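Local coordinates for protein probable 2-phosphosulfolactate phosphatase (Clostridium acetobutylicum, PDB 1VR0) that probably catalyses the hydrolysis of (2R)-O-phospho-3-sulfolactate to (2R)-3-sulfolactate and phosphate, using magnesium as cofactor, at residues V155-Y160 with I165-C170. Numbering follows the deposited sequence.
Sequences VNAGTY and IDDFIC. With MG (magnesium ion), chain D; 3SL ((2R)-3-sulfolactic acid), chain E.
D167 of helix 165-181 reaches back to G158 in the loop that follows strand 152-156, and between them they hold a magnesium ion. This is a metal site at the C-terminal end of a parallel strand inside the larger, mixed sheet, and it illustrates how an alpha/beta protein can gather ligands at such strand ends: the loop and the helix supply G158 and D167, and D38, at the end of the neighbouring parallel strand 33-37, supplies the third protein ligand. D167 can be followed outward from its backbone. Its CB rests against the side chain of N156, with the two CB atoms 3.8 Å apart. The side chains pass in opposite directions, and the amide and carboxylate planes stand 85° apart. With CG beside the backbone N (chi1 -67°), the carboxylate is placed beside G158 and the magnesium ion, where its oxygens divide the work. OD1 accepts a hydrogen bond from M39 N and another, of 2.7 Å, from a metal-bound water; that water also donates to D166 OD2, so the helix supplies a second-shell carboxylate. OD2 binds the magnesium ion at 2.4 Å and takes a weak, bent hydrogen bond from G158 N. G158 gives its carbonyl oxygen to the same ion, and D38 OD1 and two waters are the other modelled ligands. Further back, the N156 amide is held through OD1 by S171, while ND2 lies at the edge of the F168 ring, near its plane, 3.8 Å from F168 CB. Beyond the metal the loop turns into the sulfolactate pocket, where Y160 OH comes within 3.5 Å of carboxylate oxygen O11 of the bound product.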
# COMPACT_ATOMS: atom_id res chain seq x y z
N VAL A 155 0.88 -6.73 9.31
CA VAL A 155 0.16 -7.35 8.19
C VAL A 155 -1.30 -6.93 8.29
O VAL A 155 -2.03 -7.45 9.11
CB VAL A 155 0.28 -8.88 8.23
CG1 VAL A 155 -0.39 -9.52 7.02
CG2 VAL A 155 1.73 -9.30 8.31
N ASN A 156 -1.70 -5.94 7.49
CA ASN A 156 -3.11 -5.56 7.39
C ASN A 156 -3.87 -6.64 6.64
O ASN A 156 -3.42 -7.10 5.61
CB ASN A 156 -3.23 -4.24 6.61
CG ASN A 156 -2.62 -3.07 7.35
OD1 ASN A 156 -1.69 -3.24 8.13
ND2 ASN A 156 -3.15 -1.89 7.14
N ALA A 157 -5.01 -7.07 7.16
CA ALA A 157 -5.84 -8.02 6.41
C ALA A 157 -6.48 -7.30 5.22
O ALA A 157 -6.64 -7.87 4.15
CB ALA A 157 -6.89 -8.63 7.29
N GLY A 158 -6.79 -6.01 5.41
CA GLY A 158 -7.50 -5.24 4.40
C GLY A 158 -8.92 -5.76 4.31
O GLY A 158 -9.39 -6.43 5.24
N THR A 159 -9.61 -5.44 3.23
CA THR A 159 -10.90 -6.04 2.98
C THR A 159 -10.93 -6.48 1.52
O THR A 159 -10.62 -5.70 0.63
CB THR A 159 -12.07 -5.08 3.39
OG1 THR A 159 -13.30 -5.49 2.79
CG2 THR A 159 -11.83 -3.67 2.97
N TYR A 160 -11.29 -7.74 1.31
CA TYR A 160 -11.35 -8.31 -0.02
C TYR A 160 -10.05 -8.07 -0.80
O TYR A 160 -10.08 -7.71 -1.96
CB TYR A 160 -12.55 -7.75 -0.81
CG TYR A 160 -13.86 -8.13 -0.17
CD1 TYR A 160 -14.33 -9.45 -0.26
CD2 TYR A 160 -14.63 -7.19 0.53
CE1 TYR A 160 -15.55 -9.83 0.32
CE2 TYR A 160 -15.85 -7.55 1.14
CZ TYR A 160 -16.31 -8.88 1.03
OH TYR A 160 -17.52 -9.29 1.63
N ILE A 165 -8.51 1.51 5.11
CA ILE A 165 -8.18 2.58 6.05
C ILE A 165 -8.27 2.17 7.53
O ILE A 165 -7.45 2.63 8.33
CB ILE A 165 -9.04 3.83 5.77
CG1 ILE A 165 -8.37 4.65 4.66
CG2 ILE A 165 -9.22 4.66 7.02
CD1 ILE A 165 -9.17 5.77 4.10
N ASP A 166 -9.23 1.33 7.89
CA ASP A 166 -9.34 0.87 9.31
C ASP A 166 -8.06 0.13 9.72
O ASP A 166 -7.43 0.47 10.74
CB ASP A 166 -10.59 -0.02 9.54
CG ASP A 166 -10.75 -1.13 8.50
OD1 ASP A 166 -10.11 -1.10 7.43
OD2 ASP A 166 -11.54 -2.05 8.74
N ASP A 167 -7.64 -0.85 8.94
CA ASP A 167 -6.48 -1.63 9.33
C ASP A 167 -5.22 -0.75 9.29
O ASP A 167 -4.32 -0.92 10.08
CB ASP A 167 -6.33 -2.90 8.45
CG ASP A 167 -7.47 -3.91 8.68
OD1 ASP A 167 -8.01 -3.91 9.79
OD2 ASP A 167 -7.83 -4.70 7.79
N PHE A 168 -5.18 0.21 8.39
CA PHE A 168 -4.01 1.04 8.18
C PHE A 168 -3.83 2.00 9.35
O PHE A 168 -2.71 2.15 9.87
CB PHE A 168 -4.18 1.81 6.88
CG PHE A 168 -2.92 2.50 6.37
CD1 PHE A 168 -1.87 1.77 5.85
CD2 PHE A 168 -2.84 3.90 6.32
CE1 PHE A 168 -0.72 2.40 5.34
CE2 PHE A 168 -1.70 4.52 5.82
CZ PHE A 168 -0.65 3.77 5.32
N ILE A 169 -4.91 2.65 9.80
CA ILE A 169 -4.77 3.60 10.90
C ILE A 169 -4.45 2.86 12.19
O ILE A 169 -3.71 3.36 13.04
CB ILE A 169 -6.01 4.51 11.05
CG1 ILE A 169 -5.71 5.65 12.05
CG2 ILE A 169 -7.24 3.74 11.46
CD1 ILE A 169 -6.69 6.85 11.96
N CYS A 170 -5.01 1.66 12.32
CA CYS A 170 -4.75 0.84 13.48
C CYS A 170 -3.28 0.44 13.50
O CYS A 170 -2.67 0.47 14.54
CB CYS A 170 -5.63 -0.40 13.45
SG CYS A 170 -5.44 -1.41 14.94
MG MG D . -9.97 -5.70 7.58
O11 3SL E . -17.15 -7.88 4.79
C1 3SL E . -17.50 -7.70 5.97
O12 3SL E . -18.41 -6.90 6.34
C2 3SL E . -16.79 -8.49 6.99
O2 3SL E . -15.41 -8.51 6.62
C3 3SL E . -17.04 -7.84 8.34
S 3SL E . -16.08 -8.49 9.53
O3S 3SL E . -16.87 -9.46 10.32
O1S 3SL E . -14.73 -8.95 9.07
O2S 3SL E . -15.85 -7.44 10.53
O HOH W 1 -10.68 -4.41 9.65
O HOH W 2 -11.70 -4.17 6.69